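Local coordinates for protein transcriptional regulator, LYSR family (Neisseria meningitidis, PDB 4AB5) that probably controls transcription of methionine biosynthesis genes as a MetR-like DNA-binding regulator, of which this chain is the regulatory domain, at residues E4-E9 and P32-V37; M24-E29 and N199-I204. All blocks are in the same frame, centred on the assembly; numbering follows the deposited sequence.

Contact 1 of 2, residues E4-E9 and P32-V37; sequences EGEAGE and PMWPQV
Glu6 runs alongside the indole of Trp34, the two side chains pointing the same way. Glu6 CG is swung opposite its own backbone N (chi1 -162°) and the chain is extended beyond it, which takes Glu6 past the six-membered ring and brings its OE1 to 3.6 Å from Trp34 CZ3. The approach is to the ring edge, near its plane: Glu6 CB lies in the plane beside the same corner, 3.9 Å from Trp34 CZ3, while the carboxylate stands almost upright to the indole, at 86°. Gln36 meets the backbone of 4-9. Its CB lies against the peptide after Glu6, 3.4 Å from Glu6 O, and the chain then bends at chi2 (-68°) to lie beside Gly5 and Glu4. Glu6 O also accepts a hydrogen bond from a water at 2.9 Å, and that water accepts one from Gln36 N, spanning the two backbones at the turn. That turn, type I from Trp34 to Val37, is closed by a weak hydrogen bond from Val37 N to Trp34 O. Beyond it, Gly8 and Val37 form a parallel bridge; no hydrogen bond links the two segments directly, but Val37 CA makes a CA-H...O contact of 3.5 Å to Gly8 O, and Gly8 is hydrogen-bonded to the backbone of Glu38. The contact thus marks the start of the parallel pairing of strands 8-13 and 37-42, which helix 20-33 connects in a beta-alpha-beta unit; Glu6, Trp34 and Val37 also touch the beginning of helix 196-212 at Ser196 and Tyr197.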
# COMPACT_ATOMS: atom_id res chain seq x y z
N GLU B 4 -22.30 26.86 -11.65
CA GLU B 4 -22.44 25.53 -11.05
C GLU B 4 -21.51 25.38 -9.83
O GLU B 4 -21.71 24.49 -9.01
CB GLU B 4 -22.11 24.43 -12.08
CG GLU B 4 -22.83 24.56 -13.42
CD GLU B 4 -24.28 24.14 -13.44
OE1 GLU B 4 -24.63 23.15 -12.75
OE2 GLU B 4 -25.07 24.78 -14.17
N GLY B 5 -20.51 26.26 -9.74
CA GLY B 5 -19.51 26.28 -8.69
C GLY B 5 -18.16 26.65 -9.27
O GLY B 5 -18.09 27.15 -10.40
N GLU B 6 -17.07 26.41 -8.52
CA GLU B 6 -15.74 26.75 -9.01
C GLU B 6 -15.00 25.58 -9.66
O GLU B 6 -14.65 24.60 -8.99
CB GLU B 6 -14.89 27.42 -7.91
CG GLU B 6 -13.69 28.18 -8.44
CD GLU B 6 -12.79 28.78 -7.38
OE1 GLU B 6 -13.32 29.34 -6.39
OE2 GLU B 6 -11.55 28.72 -7.55
N ALA B 7 -14.76 25.70 -10.98
CA ALA B 7 -14.06 24.73 -11.81
C ALA B 7 -12.52 24.87 -11.75
O ALA B 7 -12.01 25.94 -11.42
CB ALA B 7 -14.54 24.84 -13.25
N GLY B 8 -11.82 23.79 -12.07
CA GLY B 8 -10.36 23.75 -12.05
C GLY B 8 -9.78 22.35 -12.08
O GLY B 8 -10.49 21.38 -12.37
N GLU B 9 -8.48 22.24 -11.78
CA GLU B 9 -7.74 20.99 -11.78
C GLU B 9 -6.81 20.93 -10.59
O GLU B 9 -6.05 21.88 -10.35
CB GLU B 9 -6.88 20.88 -13.05
CG GLU B 9 -7.51 20.13 -14.21
CD GLU B 9 -6.83 20.39 -15.53
OE1 GLU B 9 -5.65 20.00 -15.69
OE2 GLU B 9 -7.47 20.99 -16.42
N PRO B 32 -16.40 16.42 -2.31
CA PRO B 32 -17.76 16.99 -2.27
C PRO B 32 -17.81 18.51 -2.09
O PRO B 32 -18.80 19.13 -2.50
CB PRO B 32 -18.41 16.27 -1.08
CG PRO B 32 -17.27 15.82 -0.23
CD PRO B 32 -16.20 15.46 -1.19
N MSE B 33 -16.77 19.10 -1.47
CA MSE B 33 -16.63 20.53 -1.20
C MSE B 33 -16.34 21.33 -2.49
O MSE B 33 -16.75 22.49 -2.61
CB MSE B 33 -15.49 20.75 -0.21
CG MSE B 33 -15.92 21.32 1.10
SE MSE B 33 -14.78 20.66 2.47
CE MSE B 33 -16.13 20.62 3.89
N TRP B 34 -15.60 20.71 -3.42
CA TRP B 34 -15.18 21.27 -4.71
C TRP B 34 -15.51 20.25 -5.81
O TRP B 34 -14.58 19.68 -6.38
CB TRP B 34 -13.67 21.56 -4.66
CG TRP B 34 -13.27 22.52 -3.59
CD1 TRP B 34 -12.96 22.23 -2.29
CD2 TRP B 34 -13.24 23.95 -3.70
NE1 TRP B 34 -12.68 23.39 -1.60
CE2 TRP B 34 -12.86 24.46 -2.44
CE3 TRP B 34 -13.49 24.85 -4.75
CZ2 TRP B 34 -12.69 25.83 -2.21
CZ3 TRP B 34 -13.32 26.21 -4.52
CH2 TRP B 34 -12.92 26.69 -3.26
N PRO B 35 -16.79 19.94 -6.10
CA PRO B 35 -17.09 18.90 -7.10
C PRO B 35 -16.73 19.21 -8.56
O PRO B 35 -16.76 18.30 -9.38
CB PRO B 35 -18.60 18.68 -6.94
CG PRO B 35 -19.11 19.96 -6.44
CD PRO B 35 -18.05 20.48 -5.52
N GLN B 36 -16.40 20.48 -8.87
CA GLN B 36 -16.05 20.90 -10.22
C GLN B 36 -14.55 20.83 -10.49
O GLN B 36 -14.13 20.93 -11.65
CB GLN B 36 -16.61 22.31 -10.51
CG GLN B 36 -18.13 22.41 -10.50
CD GLN B 36 -18.74 21.67 -11.65
OE1 GLN B 36 -18.59 22.04 -12.82
NE2 GLN B 36 -19.44 20.59 -11.35
N VAL B 37 -13.74 20.65 -9.43
CA VAL B 37 -12.28 20.57 -9.49
C VAL B 37 -11.94 19.12 -9.78
O VAL B 37 -12.27 18.23 -8.98
CB VAL B 37 -11.61 21.11 -8.18
CG1 VAL B 37 -10.11 20.84 -8.16
CG2 VAL B 37 -11.88 22.60 -7.99
O HOH W 1 -16.55 23.27 -7.29

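Contact 2 of 2, residues M24-E29 and N199-I204; sequences MPAMGE and NNFCQI
Ile204 points from helix 199-204 toward helix 24-29, where its CG2 methyl fits between Ala26 and Glu29. That methyl is anti to the backbone N of Ile204, a placement that carries it to 3.6 Å from Ala26 O and 4.1 Å from Ala26 CB. From another direction Glu29 crosses it obliquely, extended beyond CG, and sets OE2 3.4 Å from Ile204 CG2; this is packing of an oxygen on a methyl. The polar hold on the carboxylate comes from Arg208, one turn further along helix 196-212, which forms a salt bridge with OE1. The two short helical segments run closer to antiparallel than parallel, with 126° between their directions, and their axes come within 9.7 Å. Small Ala26 sits facing the other helix, and its CA is 6.2 Å from that of Ile204. Here the last helix, 196-212, packs on the first, 20-33, within a periplasmic-binding-protein-like fold, a fold of two alpha/beta lobes, each with helices packed on a sheet. Phe201 holds CG opposite its backbone N (chi1 -172°), which turns the CE1-CZ edge of its ring to helix 24-29. Ala26 O and Met27 N both lie at that edge, near the ring plane, and Phe201 CE1 is 4.1 Å from Ala26 CB. Selenomethionine Met27 adds its CG, 3.9 Å from Phe201 CZ, before bending at chi3. Phe201 also meets Phe30 edge-to-face and packs on Leu10 and Ile12 of strand 8-13, while Met27 touches Gln145 of the second subunit.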
# COMPACT_ATOMS: atom_id res chain seq x y z
N MSE B 24 -5.07 10.49 0.95
CA MSE B 24 -6.25 9.86 0.34
C MSE B 24 -7.55 10.31 1.03
O MSE B 24 -8.40 10.83 0.31
CB MSE B 24 -6.11 8.33 0.22
CG MSE B 24 -4.93 7.88 -0.66
SE MSE B 24 -4.86 8.68 -2.45
CE MSE B 24 -3.52 10.12 -2.16
N PRO B 25 -7.73 10.23 2.39
CA PRO B 25 -8.96 10.78 2.99
C PRO B 25 -9.09 12.31 2.89
O PRO B 25 -10.21 12.81 2.97
CB PRO B 25 -8.92 10.28 4.44
CG PRO B 25 -7.52 9.98 4.71
CD PRO B 25 -6.86 9.63 3.42
N ALA B 26 -7.97 13.04 2.69
CA ALA B 26 -7.97 14.50 2.51
C ALA B 26 -8.65 14.82 1.17
O ALA B 26 -9.45 15.76 1.10
CB ALA B 26 -6.56 15.06 2.54
N MSE B 27 -8.40 13.98 0.14
CA MSE B 27 -9.02 14.07 -1.19
C MSE B 27 -10.50 13.74 -1.10
O MSE B 27 -11.30 14.37 -1.79
CB MSE B 27 -8.35 13.09 -2.17
CG MSE B 27 -7.02 13.58 -2.71
SE MSE B 27 -6.21 12.26 -3.91
CE MSE B 27 -7.31 12.54 -5.53
N GLY B 28 -10.84 12.77 -0.25
CA GLY B 28 -12.21 12.32 -0.01
C GLY B 28 -13.11 13.35 0.66
O GLY B 28 -14.33 13.28 0.51
N GLU B 29 -12.50 14.29 1.41
CA GLU B 29 -13.18 15.39 2.11
C GLU B 29 -13.30 16.59 1.17
O GLU B 29 -14.35 17.23 1.11
CB GLU B 29 -12.42 15.76 3.41
CG GLU B 29 -13.17 16.71 4.33
CD GLU B 29 -12.50 16.96 5.67
OE1 GLU B 29 -12.74 16.17 6.61
OE2 GLU B 29 -11.71 17.93 5.78
N ASN B 199 -5.36 26.31 -1.70
CA ASN B 199 -5.17 26.75 -0.33
C ASN B 199 -6.06 25.97 0.62
O ASN B 199 -5.60 25.58 1.69
CB ASN B 199 -5.42 28.26 -0.22
CG ASN B 199 -4.31 29.00 0.43
OD1 ASN B 199 -4.46 29.55 1.53
ND2 ASN B 199 -3.11 28.93 -0.12
N ASN B 200 -7.33 25.71 0.21
CA ASN B 200 -8.28 24.96 1.01
C ASN B 200 -7.89 23.48 1.12
O ASN B 200 -8.15 22.86 2.16
CB ASN B 200 -9.71 25.19 0.55
CG ASN B 200 -10.74 24.53 1.42
OD1 ASN B 200 -10.88 24.81 2.62
ND2 ASN B 200 -11.41 23.58 0.83
N PHE B 201 -7.23 22.91 0.09
CA PHE B 201 -6.77 21.52 0.15
C PHE B 201 -5.68 21.37 1.22
O PHE B 201 -5.66 20.36 1.93
CB PHE B 201 -6.27 21.00 -1.21
CG PHE B 201 -5.96 19.53 -1.22
CD1 PHE B 201 -6.95 18.59 -0.96
CD2 PHE B 201 -4.67 19.07 -1.50
CE1 PHE B 201 -6.66 17.22 -0.98
CE2 PHE B 201 -4.38 17.70 -1.52
CZ PHE B 201 -5.37 16.78 -1.25
N CYS B 202 -4.82 22.39 1.36
CA CYS B 202 -3.75 22.41 2.36
C CYS B 202 -4.29 22.56 3.77
O CYS B 202 -3.78 21.91 4.69
CB CYS B 202 -2.72 23.48 2.04
SG CYS B 202 -1.97 23.29 0.41
N GLN B 203 -5.35 23.38 3.94
CA GLN B 203 -5.97 23.53 5.26
C GLN B 203 -6.73 22.27 5.68
O GLN B 203 -6.78 21.98 6.87
CB GLN B 203 -6.74 24.85 5.45
CG GLN B 203 -8.00 25.04 4.63
CD GLN B 203 -8.58 26.42 4.80
OE1 GLN B 203 -8.96 26.83 5.91
NE2 GLN B 203 -8.68 27.17 3.71
N ILE B 204 -7.25 21.48 4.70
CA ILE B 204 -7.92 20.19 4.92
C ILE B 204 -6.87 19.19 5.41
O ILE B 204 -7.11 18.53 6.42
CB ILE B 204 -8.70 19.71 3.66
CG1 ILE B 204 -10.02 20.52 3.47
CG2 ILE B 204 -9.00 18.20 3.69
CD1 ILE B 204 -10.67 20.44 2.02

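Overall arrangement
Contacts 1 and 2 lie on the same side of the chain's centre, about 13 Å apart between their centres, and share helix 20-33. Their segments alternate along the chain: 4-9, 24-29, 32-37, then 199-204 after a gap of more than 160 residues. Contact 1 lies at the surface and is local, joining elements of one beta-alpha-beta unit; contact 2 is buried and brings the last helix, 196-212, back onto that unit. They touch where selenomethionine Met33 SE packs 4.1 Å from Ile204 CD1. Together they join the N-terminal beta-alpha-beta unit and the last helix within one lobe of the regulatory domain, beside strands 8-13 and 37-42.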